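Local atomic coordinates of TqaL (Neurospora crassa, PDB entry 7EEH), a protein that belongs to the 2OG-Fe dioxygenase family of the cupin clan and holds a ferric ion at a two-histidine, one-aspartate site. Residues 80-94 with 294-308. The protein carries 1 engineered substitution. Sequence-based numbering, arbitrary orientation.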
# COMPACT_ATOMS: atom_id res chain seq x y z
N ARG B 80 -14.57 -32.80 5.35
CA ARG B 80 -14.55 -32.13 6.64
C ARG B 80 -13.14 -31.66 6.93
O ARG B 80 -12.18 -32.42 6.76
CB ARG B 80 -15.01 -33.06 7.77
CG ARG B 80 -16.48 -33.47 7.73
CD ARG B 80 -16.74 -34.63 8.69
NE ARG B 80 -16.54 -34.24 10.07
CZ ARG B 80 -15.62 -34.75 10.89
NH1 ARG B 80 -14.79 -35.71 10.52
NH2 ARG B 80 -15.56 -34.27 12.12
N PHE B 81 -13.02 -30.41 7.36
CA PHE B 81 -11.75 -29.84 7.79
C PHE B 81 -11.90 -29.32 9.21
O PHE B 81 -13.01 -29.10 9.69
CB PHE B 81 -11.29 -28.72 6.86
CG PHE B 81 -11.08 -29.15 5.44
CD1 PHE B 81 -12.15 -29.19 4.56
CD2 PHE B 81 -9.83 -29.53 5.00
CE1 PHE B 81 -11.97 -29.60 3.24
CE2 PHE B 81 -9.63 -29.94 3.68
CZ PHE B 81 -10.71 -29.98 2.81
N CYS B 82 -10.77 -29.17 9.88
CA CYS B 82 -10.70 -28.64 11.23
C CYS B 82 -9.84 -27.38 11.22
O CYS B 82 -8.68 -27.41 10.81
CB CYS B 82 -10.11 -29.67 12.19
SG CYS B 82 -9.79 -28.99 13.84
N PHE B 83 -10.42 -26.27 11.65
CA PHE B 83 -9.63 -25.10 12.02
C PHE B 83 -9.16 -25.33 13.46
O PHE B 83 -9.96 -25.30 14.39
CB PHE B 83 -10.45 -23.82 11.89
CG PHE B 83 -10.69 -23.38 10.47
CD1 PHE B 83 -9.66 -22.88 9.70
CD2 PHE B 83 -11.96 -23.42 9.92
CE1 PHE B 83 -9.89 -22.44 8.40
CE2 PHE B 83 -12.20 -22.99 8.63
CZ PHE B 83 -11.16 -22.50 7.86
N ASP B 84 -7.87 -25.60 13.63
CA ASP B 84 -7.28 -25.93 14.93
C ASP B 84 -6.50 -24.72 15.41
O ASP B 84 -5.42 -24.41 14.88
CB ASP B 84 -6.38 -27.16 14.82
CG ASP B 84 -5.95 -27.70 16.17
OD1 ASP B 84 -5.85 -26.90 17.13
OD2 ASP B 84 -5.72 -28.93 16.28
N PHE B 85 -7.02 -24.03 16.42
CA PHE B 85 -6.38 -22.81 16.87
C PHE B 85 -5.39 -23.04 18.01
O PHE B 85 -4.84 -22.07 18.54
CB PHE B 85 -7.44 -21.78 17.25
CG PHE B 85 -8.01 -21.08 16.05
CD1 PHE B 85 -7.24 -20.17 15.35
CD2 PHE B 85 -9.27 -21.38 15.59
CE1 PHE B 85 -7.74 -19.54 14.23
CE2 PHE B 85 -9.78 -20.76 14.46
CZ PHE B 85 -9.01 -19.84 13.78
N SER B 86 -5.15 -24.30 18.38
CA SER B 86 -4.01 -24.64 19.23
C SER B 86 -2.77 -24.91 18.39
O SER B 86 -1.70 -24.37 18.67
CB SER B 86 -4.32 -25.87 20.09
OG SER B 86 -5.53 -25.68 20.79
N THR B 87 -2.91 -25.73 17.36
CA THR B 87 -1.83 -25.93 16.40
C THR B 87 -1.76 -24.81 15.37
O THR B 87 -0.80 -24.78 14.59
CB THR B 87 -1.99 -27.27 15.69
OG1 THR B 87 -3.14 -27.23 14.84
CG2 THR B 87 -2.15 -28.41 16.71
N ARG B 88 -2.73 -23.90 15.36
CA ARG B 88 -2.80 -22.80 14.41
C ARG B 88 -2.62 -23.30 12.97
O ARG B 88 -1.78 -22.82 12.21
CB ARG B 88 -1.77 -21.72 14.75
CG ARG B 88 -2.29 -20.75 15.79
CD ARG B 88 -1.16 -20.12 16.58
NE ARG B 88 -0.51 -19.03 15.86
CZ ARG B 88 -0.88 -17.75 15.93
NH1 ARG B 88 -1.91 -17.39 16.70
NH2 ARG B 88 -0.22 -16.83 15.24
N SER B 89 -3.46 -24.27 12.61
CA SER B 89 -3.42 -24.88 11.28
C SER B 89 -4.82 -25.35 10.92
O SER B 89 -5.74 -25.30 11.73
CB SER B 89 -2.42 -26.04 11.25
OG SER B 89 -2.75 -27.01 12.23
N VAL B 90 -4.98 -25.79 9.68
CA VAL B 90 -6.22 -26.41 9.25
C VAL B 90 -5.86 -27.75 8.61
O VAL B 90 -4.85 -27.85 7.91
CB VAL B 90 -7.01 -25.50 8.28
CG1 VAL B 90 -6.15 -25.10 7.12
CG2 VAL B 90 -8.27 -26.19 7.78
N ARG B 91 -6.66 -28.78 8.89
CA ARG B 91 -6.32 -30.14 8.49
C ARG B 91 -7.56 -30.85 7.98
O ARG B 91 -8.69 -30.54 8.37
CB ARG B 91 -5.70 -30.94 9.66
CG ARG B 91 -6.70 -31.56 10.63
CD ARG B 91 -6.00 -32.32 11.77
NE ARG B 91 -4.93 -31.50 12.34
CZ ARG B 91 -5.06 -30.78 13.45
NH1 ARG B 91 -6.19 -30.80 14.14
NH2 ARG B 91 -4.04 -30.04 13.86
N ARG B 92 -7.34 -31.83 7.10
CA ARG B 92 -8.43 -32.67 6.61
C ARG B 92 -8.76 -33.71 7.67
O ARG B 92 -7.86 -34.37 8.19
CB ARG B 92 -8.03 -33.35 5.30
CG ARG B 92 -9.07 -34.30 4.73
CD ARG B 92 -10.25 -33.53 4.20
NE ARG B 92 -11.24 -34.40 3.58
CZ ARG B 92 -11.19 -34.79 2.31
NH1 ARG B 92 -10.21 -34.38 1.53
NH2 ARG B 92 -12.13 -35.58 1.82
N LEU B 93 -10.04 -33.87 7.97
CA LEU B 93 -10.51 -34.88 8.91
C LEU B 93 -11.06 -36.09 8.16
O LEU B 93 -11.42 -36.01 6.99
CB LEU B 93 -11.61 -34.32 9.80
CG LEU B 93 -11.29 -33.07 10.61
CD1 LEU B 93 -12.54 -32.63 11.34
CD2 LEU B 93 -10.18 -33.37 11.59
N GLU B 94 -11.12 -37.21 8.87
CA GLU B 94 -11.65 -38.45 8.31
C GLU B 94 -13.13 -38.30 7.98
O GLU B 94 -13.84 -37.45 8.53
CB GLU B 94 -11.48 -39.60 9.30
CG GLU B 94 -12.31 -39.41 10.56
CD GLU B 94 -12.39 -40.65 11.42
OE1 GLU B 94 -11.78 -41.67 11.04
OE2 GLU B 94 -13.05 -40.61 12.48
N SER B 294 -16.04 -36.17 15.16
CA SER B 294 -14.75 -36.82 15.22
C SER B 294 -13.70 -35.86 14.69
O SER B 294 -13.89 -35.23 13.65
CB SER B 294 -14.75 -38.11 14.40
OG SER B 294 -13.46 -38.37 13.89
N PHE B 295 -12.57 -35.75 15.40
CA PHE B 295 -11.46 -34.94 14.94
C PHE B 295 -10.27 -35.78 14.50
O PHE B 295 -9.15 -35.26 14.36
CB PHE B 295 -11.06 -33.94 16.02
CG PHE B 295 -12.05 -32.82 16.18
CD1 PHE B 295 -12.07 -31.75 15.28
CD2 PHE B 295 -12.98 -32.85 17.20
CE1 PHE B 295 -12.99 -30.73 15.42
CE2 PHE B 295 -13.91 -31.82 17.35
CZ PHE B 295 -13.91 -30.76 16.46
N ARG B 296 -10.49 -37.06 14.24
CA ARG B 296 -9.43 -37.89 13.67
C ARG B 296 -9.05 -37.37 12.29
O ARG B 296 -9.93 -37.14 11.45
CB ARG B 296 -9.90 -39.35 13.59
CG ARG B 296 -10.27 -39.92 14.95
CD ARG B 296 -10.59 -41.40 14.90
NE ARG B 296 -9.55 -42.17 14.22
CZ ARG B 296 -8.38 -42.50 14.76
NH1 ARG B 296 -8.09 -42.13 16.00
NH2 ARG B 296 -7.50 -43.20 14.05
N PRO B 297 -7.77 -37.14 12.03
CA PRO B 297 -7.37 -36.71 10.69
C PRO B 297 -7.59 -37.82 9.67
O PRO B 297 -7.72 -39.00 10.01
CB PRO B 297 -5.89 -36.36 10.85
CG PRO B 297 -5.46 -37.07 12.09
CD PRO B 297 -6.65 -37.15 12.97
N HIS B 298 -7.66 -37.42 8.41
CA HIS B 298 -7.93 -38.38 7.35
C HIS B 298 -6.69 -39.22 7.11
O HIS B 298 -5.59 -38.69 6.94
CB HIS B 298 -8.35 -37.65 6.07
CG HIS B 298 -9.15 -38.48 5.13
ND1 HIS B 298 -8.65 -39.61 4.52
CD2 HIS B 298 -10.42 -38.33 4.66
CE1 HIS B 298 -9.58 -40.13 3.73
NE2 HIS B 298 -10.66 -39.37 3.80
N GLU B 299 -6.87 -40.54 7.10
CA GLU B 299 -5.72 -41.43 7.00
C GLU B 299 -5.21 -41.54 5.57
O GLU B 299 -4.00 -41.62 5.34
CB GLU B 299 -6.07 -42.81 7.55
CG GLU B 299 -5.98 -42.91 9.07
CD GLU B 299 -4.85 -43.81 9.52
OE1 GLU B 299 -4.37 -44.61 8.69
OE2 GLU B 299 -4.45 -43.72 10.70
N GLU B 300 -6.10 -41.53 4.58
CA GLU B 300 -5.67 -41.75 3.21
C GLU B 300 -5.60 -40.47 2.39
O GLU B 300 -4.87 -40.44 1.39
CB GLU B 300 -6.60 -42.77 2.53
CG GLU B 300 -6.18 -43.13 1.11
CD GLU B 300 -7.34 -43.13 0.13
OE1 GLU B 300 -8.16 -44.08 0.17
OE2 GLU B 300 -7.42 -42.20 -0.71
N LEU B 301 -6.29 -39.40 2.78
CA LEU B 301 -6.22 -38.11 2.09
C LEU B 301 -5.74 -37.02 3.05
O LEU B 301 -6.41 -35.99 3.23
CB LEU B 301 -7.57 -37.75 1.49
CG LEU B 301 -8.07 -38.64 0.35
CD1 LEU B 301 -9.58 -38.46 0.13
CD2 LEU B 301 -7.31 -38.34 -0.92
N PRO B 302 -4.59 -37.20 3.68
CA PRO B 302 -4.16 -36.25 4.71
C PRO B 302 -3.87 -34.89 4.10
O PRO B 302 -3.55 -34.77 2.92
CB PRO B 302 -2.89 -36.89 5.27
CG PRO B 302 -2.32 -37.60 4.08
CD PRO B 302 -3.51 -38.16 3.35
N MSE B 303 -4.01 -33.86 4.93
CA MSE B 303 -3.76 -32.49 4.51
C MSE B 303 -3.69 -31.61 5.75
O MSE B 303 -4.53 -31.69 6.64
CB MSE B 303 -4.86 -32.02 3.55
CG MSE B 303 -4.58 -30.70 2.89
SE MSE B 303 -5.40 -29.20 3.86
CE MSE B 303 -6.38 -28.57 2.47
N GLU B 304 -2.65 -30.78 5.82
CA GLU B 304 -2.54 -29.83 6.93
C GLU B 304 -1.67 -28.67 6.49
O GLU B 304 -0.57 -28.88 5.97
CB GLU B 304 -1.96 -30.49 8.18
CG GLU B 304 -1.81 -29.54 9.35
CD GLU B 304 -1.98 -30.21 10.70
OE1 GLU B 304 -2.40 -31.39 10.75
OE2 GLU B 304 -1.71 -29.55 11.72
N VAL B 305 -2.17 -27.45 6.66
CA VAL B 305 -1.41 -26.25 6.31
C VAL B 305 -1.50 -25.28 7.47
O VAL B 305 -2.52 -25.24 8.16
CB VAL B 305 -1.90 -25.60 5.00
CG1 VAL B 305 -1.80 -26.57 3.83
CG2 VAL B 305 -3.32 -25.08 5.14
N PRO B 306 -0.47 -24.48 7.72
CA PRO B 306 -0.55 -23.49 8.79
C PRO B 306 -1.53 -22.37 8.45
O PRO B 306 -1.70 -22.02 7.28
CB PRO B 306 0.88 -22.95 8.89
CG PRO B 306 1.51 -23.27 7.57
CD PRO B 306 0.87 -24.55 7.12
N LEU B 307 -2.18 -21.84 9.48
CA LEU B 307 -3.01 -20.65 9.31
C LEU B 307 -2.16 -19.39 9.32
O LEU B 307 -2.52 -18.40 8.67
CB LEU B 307 -4.05 -20.54 10.42
CG LEU B 307 -5.21 -21.53 10.38
CD1 LEU B 307 -5.97 -21.48 11.69
CD2 LEU B 307 -6.12 -21.19 9.21
N PHE B 308 -1.05 -19.41 10.05
CA PHE B 308 -0.15 -18.28 10.19
C PHE B 308 1.27 -18.78 9.96
O PHE B 308 1.68 -19.78 10.57
CB PHE B 308 -0.28 -17.62 11.56
CG PHE B 308 -1.71 -17.29 11.96
CD1 PHE B 308 -2.50 -18.22 12.63
CD2 PHE B 308 -2.26 -16.04 11.67
CE1 PHE B 308 -3.81 -17.90 13.01
CE2 PHE B 308 -3.56 -15.72 12.04
CZ PHE B 308 -4.34 -16.66 12.70
O HOH W 1 -5.15 -34.56 7.61
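Val90 and Val305 face each other as an antiparallel hydrogen-bonded pair, their side chains side by side and pointing the same way; CG1 of Val90 meets CG2 of Val305 at 3.5 Å, tighter than usual carbon contact. Leu307 continues this packed side, splitting its branches: CD2 touches the ring edge of Phe83, while CD1 lies 3.7 Å from CE1 of Phe85. Further along, the bent selenomethionine chain of Met303 brings CE to CE2 of Phe81, and helix 128-141 packs against Phe83, Met303 and Val305 on this side. Strand 304-306 is the outermost strand within the chain of the large antiparallel sheet, consistent with the major sheet of the double-stranded beta-helix of this family; it is hydrogen-bonded to 89-92, the second arm of a hairpin with a G1 bulge at Arg88 and Ser89.

Around Glu304, which is exposed, the other face is polar. Arg91 grips Glu304 side-on, NE to OE1 at 3.0 Å and NH2 to OE2, although guanidinium and carboxylate planes are 56° apart and both oxygens are met from above the carboxylate plane. OE2 of Glu304 also accepts from Ser89 OG (2.8 Å), on the same face as NH2. With chi3 bent to 47°, the same guanidinium turns its end onto OD2 of Asp84, so one positive charge is shared between two acids and probably offsets part of their mutual repulsion.

At the exposed hairpin turn, the Arg88 guanidinium lies nearly flat on Phe308, planes 22° apart, an off-centre cation-pi contact. Past strand 89-92, residues 93-94 run beside 294-298, in the loop leading into strand 304-306: Glu94 N bonds Arg296 O, and Glu94 OE2 takes the Ser294 hydroxyl at 2.7 Å, whereas OE1 of Glu94 makes a long ion pair with NE of Arg296. A water accepts from Met303 N and donates to Arg92 O, bridging the segments where they diverge.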